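Local coordinates for tailspike protein (Acinetobacter phage vB_ApiP_P1, PDB 6E1R) that probably recognises and degrades the capsular polysaccharide of its Acinetobacter host, as a trimeric phage tailspike hydrolase, at residues 46-58 with 64-76. Numbering follows the deposited sequence.
Sequences MGGDHFKYDSTQA and VTVINGWVKQFSA
With chi1 at -169°, Tyr53 carries its ring away from its own backbone N and across the strand pair to Trp70, whose CG lies anti to its carbonyl carbon. The two form a T-shaped stack: the edge of Tyr53 is turned to the face of the indole, Tyr53 CD2 standing 3.5 Å from Trp70 CE2, with the planes at 66°. Tyr53 CB adds a CH-pi contact over the six-membered ring, and Trp70 NE1 is held by the carbonyl of Leu27. On the same face of the sheet, Phe51 packs CB to CB with Trp70 at 3.8 Å, while Leu24 of helix 21-25 touches both side chains.

With side chains on the opposite face, Lys52 and Val71 form an antiparallel hydrogen-bonded pair, the bond from Val71 N to Lys52 O (2.8 Å) being almost straight. Gln73, bent at chi2 (-61°), folds its amide back over Lys52 CB, and its NE2 reaches Val71 O from above the carbonyl plane, so that this oxygen accepts from both Gln73 NE2 and Lys52 N. Lys52 NZ is hydrogen-bonded to Thr38 OG1 of the second subunit.

At the other end the carboxylate of Asp49 grips the turn after the strand. OD1 takes Ser75 N on its syn side at 2.9 Å, along with Ser75 OG and, from above the carboxylate plane, His50 N; OD2 forms a salt bridge with Lys72 NZ at 3.2 Å, which probably favours the charged carboxylate.

Just before strand 70-72, the type I' turn from Ile67 to Trp70 reverses the chain, and Asp54 N closes on Gly69 O at 2.7 Å. Strands 66-67 and 70-72 thus form a beta hairpin, whose second strand pairs antiparallel with strand 49-53 within the small mixed sheet at the N-terminal end of this fragment, preceding the parallel beta-helix characteristic of trimeric phage tailspikes.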
HETATM    1  N   MSE A  46     -42.722  14.984   9.086  1.00 65.56           N
HETATM    2  CA  MSE A  46     -41.323  15.383   8.994  1.00 64.65           C
HETATM    3  C   MSE A  46     -41.166  16.897   8.979  1.00 58.81           C
HETATM    4  O   MSE A  46     -42.036  17.620   8.496  1.00 58.27           O
HETATM    5  CB  MSE A  46     -40.682  14.778   7.748  1.00 69.99           C
HETATM    6  CG  MSE A  46     -40.623  13.267   7.776  1.00 77.68           C
HETATM    7 SE   MSE A  46     -39.660  12.554   6.250  1.00 88.00          SE
HETATM    8  CE  MSE A  46     -39.646  10.670   6.755  1.00 90.70           C
ATOM      9  N   GLY A  47     -40.035  17.367   9.499  1.00 56.62           N
ATOM     10  CA  GLY A  47     -39.829  18.779   9.723  1.00 54.77           C
ATOM     11  C   GLY A  47     -40.502  19.318  10.963  1.00 55.32           C
ATOM     12  O   GLY A  47     -40.377  20.517  11.245  1.00 52.95           O
ATOM     13  N   GLY A  48     -41.204  18.473  11.714  1.00 53.41           N
ATOM     14  CA  GLY A  48     -41.867  18.935  12.914  1.00 61.11           C
ATOM     15  C   GLY A  48     -40.884  19.178  14.042  1.00 61.69           C
ATOM     16  O   GLY A  48     -39.816  18.569  14.116  1.00 63.49           O
ATOM     17  N   ASP A  49     -41.264  20.080  14.943  1.00 70.57           N
ATOM     18  CA  ASP A  49     -40.390  20.483  16.037  1.00 68.99           C
ATOM     19  C   ASP A  49     -41.200  21.332  17.006  1.00 71.01           C
ATOM     20  O   ASP A  49     -42.314  21.766  16.702  1.00 72.28           O
ATOM     21  CB  ASP A  49     -39.174  21.253  15.518  1.00 63.26           C
ATOM     22  CG  ASP A  49     -38.007  21.217  16.477  1.00 61.40           C
ATOM     23  OD1 ASP A  49     -38.179  20.740  17.618  1.00 61.40           O
ATOM     24  OD2 ASP A  49     -36.911  21.659  16.082  1.00 61.67           O
ATOM     25  N   HIS A  50     -40.624  21.559  18.182  1.00 69.64           N
ATOM     26  CA  HIS A  50     -41.203  22.465  19.160  1.00 67.03           C
ATOM     27  C   HIS A  50     -40.749  23.889  18.875  1.00 66.11           C
ATOM     28  O   HIS A  50     -39.646  24.122  18.373  1.00 70.48           O
ATOM     29  CB  HIS A  50     -40.803  22.066  20.582  1.00 68.21           C
ATOM     30  CG  HIS A  50     -41.410  20.777  21.042  1.00 74.45           C
ATOM     31  ND1 HIS A  50     -41.083  20.185  22.242  1.00 78.43           N
ATOM     32  CD2 HIS A  50     -42.321  19.966  20.458  1.00 77.13           C
ATOM     33  CE1 HIS A  50     -41.771  19.066  22.379  1.00 80.26           C
ATOM     34  NE2 HIS A  50     -42.529  18.909  21.310  1.00 78.97           N
ATOM     35  N   PHE A  51     -41.617  24.846  19.188  1.00 63.50           N
ATOM     36  CA  PHE A  51     -41.331  26.252  18.950  1.00 59.88           C
ATOM     37  C   PHE A  51     -41.666  27.063  20.190  1.00 59.96           C
ATOM     38  O   PHE A  51     -42.714  26.864  20.811  1.00 63.58           O
ATOM     39  CB  PHE A  51     -42.112  26.792  17.745  1.00 55.86           C
ATOM     40  CG  PHE A  51     -41.591  26.314  16.421  1.00 52.56           C
ATOM     41  CD1 PHE A  51     -41.956  25.073  15.925  1.00 53.09           C
ATOM     42  CD2 PHE A  51     -40.727  27.100  15.674  1.00 53.56           C
ATOM     43  CE1 PHE A  51     -41.475  24.627  14.707  1.00 55.08           C
ATOM     44  CE2 PHE A  51     -40.242  26.659  14.454  1.00 54.52           C
ATOM     45  CZ  PHE A  51     -40.618  25.421  13.970  1.00 48.74           C
ATOM     46  N   LYS A  52     -40.770  27.979  20.542  1.00 59.19           N
ATOM     47  CA  LYS A  52     -40.972  28.910  21.639  1.00 59.91           C
ATOM     48  C   LYS A  52     -41.128  30.309  21.065  1.00 59.98           C
ATOM     49  O   LYS A  52     -40.419  30.684  20.128  1.00 58.89           O
ATOM     50  CB  LYS A  52     -39.801  28.869  22.624  1.00 56.87           C
ATOM     51  CG  LYS A  52     -39.976  29.758  23.844  1.00 62.55           C
ATOM     52  CD  LYS A  52     -38.797  29.632  24.795  1.00 65.22           C
ATOM     53  CE  LYS A  52     -38.755  28.260  25.449  1.00 74.70           C
ATOM     54  NZ  LYS A  52     -37.585  28.117  26.360  1.00 83.42           N
ATOM     55  N   TYR A  53     -42.066  31.073  21.613  1.00 59.30           N
ATOM     56  CA  TYR A  53     -42.357  32.393  21.076  1.00 58.53           C
ATOM     57  C   TYR A  53     -41.394  33.429  21.639  1.00 62.09           C
ATOM     58  O   TYR A  53     -41.009  33.374  22.811  1.00 65.39           O
ATOM     59  CB  TYR A  53     -43.796  32.796  21.387  1.00 64.20           C
ATOM     60  CG  TYR A  53     -44.253  34.032  20.647  1.00 62.92           C
ATOM     61  CD1 TYR A  53     -44.255  35.275  21.266  1.00 62.84           C
ATOM     62  CD2 TYR A  53     -44.665  33.960  19.323  1.00 60.29           C
ATOM     63  CE1 TYR A  53     -44.666  36.408  20.594  1.00 63.36           C
ATOM     64  CE2 TYR A  53     -45.080  35.088  18.642  1.00 61.79           C
ATOM     65  CZ  TYR A  53     -45.077  36.310  19.282  1.00 62.07           C
ATOM     66  OH  TYR A  53     -45.488  37.436  18.608  1.00 62.85           O
ATOM     67  N   ASP A  54     -41.011  34.380  20.790  1.00 62.11           N
ATOM     68  CA  ASP A  54     -40.121  35.474  21.164  1.00 64.65           C
ATOM     69  C   ASP A  54     -40.718  36.756  20.603  1.00 69.07           C
ATOM     70  O   ASP A  54     -40.741  36.952  19.383  1.00 69.40           O
ATOM     71  CB  ASP A  54     -38.707  35.244  20.627  1.00 67.21           C
ATOM     72  CG  ASP A  54     -37.677  36.157  21.271  1.00 76.57           C
ATOM     73  OD1 ASP A  54     -38.007  37.324  21.570  1.00 79.85           O
ATOM     74  OD2 ASP A  54     -36.529  35.707  21.470  1.00 79.39           O
ATOM     75  N   SER A  55     -41.196  37.630  21.492  1.00 68.21           N
ATOM     76  CA  SER A  55     -41.826  38.869  21.051  1.00 68.09           C
ATOM     77  C   SER A  55     -40.837  39.818  20.391  1.00 67.20           C
ATOM     78  O   SER A  55     -41.252  40.676  19.606  1.00 64.42           O
ATOM     79  CB  SER A  55     -42.507  39.566  22.230  1.00 70.17           C
ATOM     80  OG  SER A  55     -41.578  39.858  23.259  1.00 68.65           O
ATOM     81  N   THR A  56     -39.541  39.687  20.692  1.00 63.79           N
ATOM     82  CA  THR A  56     -38.551  40.553  20.064  1.00 67.70           C
ATOM     83  C   THR A  56     -38.421  40.268  18.573  1.00 65.12           C
ATOM     84  O   THR A  56     -38.083  41.170  17.798  1.00 67.30           O
ATOM     85  CB  THR A  56     -37.194  40.391  20.751  1.00 66.81           C
ATOM     86  OG1 THR A  56     -36.745  39.036  20.615  1.00 64.95           O
ATOM     87  CG2 THR A  56     -37.300  40.735  22.230  1.00 67.09           C
ATOM     88  N   GLN A  57     -38.685  39.033  18.156  1.00 60.52           N
ATOM     89  CA  GLN A  57     -38.581  38.617  16.763  1.00 62.63           C
ATOM     90  C   GLN A  57     -39.942  38.220  16.202  1.00 62.63           C
ATOM     91  O   GLN A  57     -40.051  37.317  15.374  1.00 63.22           O
ATOM     92  CB  GLN A  57     -37.592  37.464  16.614  1.00 64.04           C
ATOM     93  CG  GLN A  57     -36.226  37.742  17.208  1.00 66.56           C
ATOM     94  CD  GLN A  57     -35.301  36.552  17.092  1.00 66.13           C
ATOM     95  OE1 GLN A  57     -35.104  36.008  16.005  1.00 69.11           O
ATOM     96  NE2 GLN A  57     -34.732  36.134  18.216  1.00 66.62           N
ATOM     97  N   ALA A  58     -41.000  38.906  16.643  1.00 63.18           N
ATOM     98  CA  ALA A  58     -42.347  38.551  16.208  1.00 65.02           C
ATOM     99  C   ALA A  58     -42.534  38.764  14.713  1.00 63.24           C
ATOM    100  O   ALA A  58     -43.308  38.039  14.076  1.00 58.31           O
ATOM    101  CB  ALA A  58     -43.383  39.358  16.989  1.00 61.50           C
ATOM    102  N   VAL A  64     -37.297  28.740   8.713  1.00 56.96           N
ATOM    103  CA  VAL A  64     -36.640  27.577   9.297  1.00 54.44           C
ATOM    104  C   VAL A  64     -36.554  27.733  10.810  1.00 48.72           C
ATOM    105  O   VAL A  64     -37.265  27.050  11.556  1.00 49.91           O
ATOM    106  CB  VAL A  64     -35.239  27.364   8.693  1.00 54.49           C
ATOM    107  CG1 VAL A  64     -34.567  26.154   9.326  1.00 53.49           C
ATOM    108  CG2 VAL A  64     -35.322  27.198   7.185  1.00 51.15           C
ATOM    109  N   THR A  65     -35.673  28.623  11.272  1.00 49.18           N
ATOM    110  CA  THR A  65     -35.419  28.745  12.703  1.00 49.03           C
ATOM    111  C   THR A  65     -36.457  29.620  13.399  1.00 53.44           C
ATOM    112  O   THR A  65     -36.926  29.273  14.488  1.00 56.33           O
ATOM    113  CB  THR A  65     -34.011  29.290  12.945  1.00 49.88           C
ATOM    114  OG1 THR A  65     -33.827  30.500  12.201  1.00 50.90           O
ATOM    115  CG2 THR A  65     -32.964  28.269  12.520  1.00 49.92           C
ATOM    116  N   VAL A  66     -36.827  30.748  12.798  1.00 49.95           N
ATOM    117  CA  VAL A  66     -37.798  31.673  13.371  1.00 50.55           C
ATOM    118  C   VAL A  66     -38.919  31.882  12.364  1.00 53.46           C
ATOM    119  O   VAL A  66     -38.662  32.219  11.202  1.00 56.79           O
ATOM    120  CB  VAL A  66     -37.156  33.019  13.758  1.00 51.67           C
ATOM    121  CG1 VAL A  66     -37.749  33.534  15.060  1.00 60.11           C
ATOM    122  CG2 VAL A  66     -35.649  32.877  13.883  1.00 51.88           C
ATOM    123  N   ILE A  67     -40.159  31.682  12.811  1.00 50.93           N
ATOM    124  CA  ILE A  67     -41.342  31.797  11.957  1.00 54.84           C
ATOM    125  C   ILE A  67     -42.325  32.716  12.681  1.00 58.68           C
ATOM    126  O   ILE A  67     -43.114  32.269  13.520  1.00 56.80           O
ATOM    127  CB  ILE A  67     -41.975  30.438  11.642  1.00 55.76           C
ATOM    128  CG1 ILE A  67     -40.982  29.562  10.872  1.00 57.05           C
ATOM    129  CG2 ILE A  67     -43.246  30.614  10.828  1.00 56.02           C
ATOM    130  CD1 ILE A  67     -41.464  28.149  10.638  1.00 54.31           C
ATOM    131  N   ASN A  68     -42.279  34.010  12.358  1.00 58.85           N
ATOM    132  CA  ASN A  68     -43.163  35.022  12.944  1.00 59.75           C
ATOM    133  C   ASN A  68     -43.149  34.969  14.472  1.00 57.83           C
ATOM    134  O   ASN A  68     -44.189  34.972  15.132  1.00 56.53           O
ATOM    135  CB  ASN A  68     -44.587  34.889  12.402  1.00 60.02           C
ATOM    136  CG  ASN A  68     -44.735  35.466  11.006  1.00 59.35           C
ATOM    137  OD1 ASN A  68     -43.945  36.312  10.585  1.00 56.75           O
ATOM    138  ND2 ASN A  68     -45.752  35.016  10.284  1.00 57.27           N
ATOM    139  N   GLY A  69     -41.943  34.924  15.034  1.00 60.24           N
ATOM    140  CA  GLY A  69     -41.741  34.933  16.463  1.00 60.08           C
ATOM    141  C   GLY A  69     -41.527  33.569  17.085  1.00 58.34           C
ATOM    142  O   GLY A  69     -41.027  33.490  18.212  1.00 55.19           O
ATOM    143  N   TRP A  70     -41.892  32.499  16.385  1.00 55.94           N
ATOM    144  CA  TRP A  70     -41.728  31.145  16.896  1.00 52.95           C
ATOM    145  C   TRP A  70     -40.340  30.645  16.520  1.00 51.59           C
ATOM    146  O   TRP A  70     -40.044  30.443  15.338  1.00 50.73           O
ATOM    147  CB  TRP A  70     -42.823  30.233  16.352  1.00 58.86           C
ATOM    148  CG  TRP A  70     -44.181  30.669  16.792  1.00 59.02           C
ATOM    149  CD1 TRP A  70     -45.091  31.383  16.070  1.00 57.62           C
ATOM    150  CD2 TRP A  70     -44.771  30.447  18.077  1.00 60.28           C
ATOM    151  NE1 TRP A  70     -46.219  31.606  16.822  1.00 60.71           N
ATOM    152  CE2 TRP A  70     -46.047  31.041  18.058  1.00 62.76           C
ATOM    153  CE3 TRP A  70     -44.347  29.795  19.238  1.00 61.07           C
ATOM    154  CZ2 TRP A  70     -46.899  31.007  19.158  1.00 69.78           C
ATOM    155  CZ3 TRP A  70     -45.196  29.758  20.326  1.00 66.45           C
ATOM    156  CH2 TRP A  70     -46.458  30.360  20.278  1.00 73.07           C
ATOM    157  N   VAL A  71     -39.492  30.438  17.524  1.00 52.97           N
ATOM    158  CA  VAL A  71     -38.118  30.007  17.303  1.00 57.70           C
ATOM    159  C   VAL A  71     -38.046  28.491  17.397  1.00 56.53           C
ATOM    160  O   VAL A  71     -38.600  27.885  18.323  1.00 54.26           O
ATOM    161  CB  VAL A  71     -37.156  30.671  18.303  1.00 61.13           C
ATOM    162  CG1 VAL A  71     -35.906  31.149  17.585  1.00 66.58           C
ATOM    163  CG2 VAL A  71     -37.824  31.846  18.992  1.00 60.67           C
ATOM    164  N   LYS A  72     -37.367  27.879  16.428  1.00 55.65           N
ATOM    165  CA  LYS A  72     -37.184  26.435  16.414  1.00 50.71           C
ATOM    166  C   LYS A  72     -36.372  25.995  17.625  1.00 49.16           C
ATOM    167  O   LYS A  72     -35.327  26.576  17.931  1.00 49.61           O
ATOM    168  CB  LYS A  72     -36.488  26.019  15.118  1.00 49.83           C
ATOM    169  CG  LYS A  72     -36.500  24.531  14.832  1.00 53.75           C
ATOM    170  CD  LYS A  72     -35.767  24.229  13.534  1.00 56.43           C
ATOM    171  CE  LYS A  72     -35.886  22.763  13.152  1.00 57.61           C
ATOM    172  NZ  LYS A  72     -37.307  22.341  13.015  1.00 58.72           N
ATOM    173  N   GLN A  73     -36.862  24.972  18.323  1.00 49.44           N
ATOM    174  CA  GLN A  73     -36.232  24.510  19.555  1.00 57.37           C
ATOM    175  C   GLN A  73     -35.261  23.354  19.347  1.00 57.02           C
ATOM    176  O   GLN A  73     -34.526  23.017  20.282  1.00 60.16           O
ATOM    177  CB  GLN A  73     -37.302  24.095  20.571  1.00 58.32           C
ATOM    178  CG  GLN A  73     -38.184  25.241  21.042  1.00 52.61           C
ATOM    179  CD  GLN A  73     -37.400  26.334  21.740  1.00 55.24           C
ATOM    180  OE1 GLN A  73     -36.992  26.183  22.892  1.00 57.79           O
ATOM    181  NE2 GLN A  73     -37.185  27.446  21.045  1.00 53.01           N
ATOM    182  N   PHE A  74     -35.240  22.744  18.161  1.00 52.82           N
ATOM    183  CA  PHE A  74     -34.345  21.631  17.843  1.00 49.40           C
ATOM    184  C   PHE A  74     -34.467  20.514  18.881  1.00 52.23           C
ATOM    185  O   PHE A  74     -33.504  20.130  19.546  1.00 50.09           O
ATOM    186  CB  PHE A  74     -32.896  22.110  17.715  1.00 48.96           C
ATOM    187  CG  PHE A  74     -32.625  22.904  16.468  1.00 60.83           C
ATOM    188  CD1 PHE A  74     -32.300  22.266  15.281  1.00 48.28           C
ATOM    189  CD2 PHE A  74     -32.684  24.288  16.483  1.00 61.73           C
ATOM    190  CE1 PHE A  74     -32.046  22.992  14.132  1.00 48.40           C
ATOM    191  CE2 PHE A  74     -32.430  25.020  15.337  1.00 62.16           C
ATOM    192  CZ  PHE A  74     -32.111  24.371  14.160  1.00 48.68           C
ATOM    193  N   SER A  75     -35.693  19.997  19.008  1.00 58.45           N
ATOM    194  CA  SER A  75     -35.942  18.911  19.951  1.00 57.88           C
ATOM    195  C   SER A  75     -35.173  17.654  19.566  1.00 59.03           C
ATOM    196  O   SER A  75     -34.699  16.916  20.437  1.00 61.30           O
ATOM    197  CB  SER A  75     -37.441  18.623  20.034  1.00 57.12           C
ATOM    198  OG  SER A  75     -38.141  19.739  20.558  1.00 58.79           O
ATOM    199  N   ALA A  76     -35.037  17.395  18.267  1.00 55.87           N
ATOM    200  CA  ALA A  76     -34.244  16.266  17.801  1.00 58.06           C
ATOM    201  C   ALA A  76     -32.752  16.568  17.767  1.00 56.37           C
ATOM    202  O   ALA A  76     -31.950  15.634  17.657  1.00 50.19           O
ATOM    203  CB  ALA A  76     -34.710  15.831  16.411  1.00 57.37           C
TER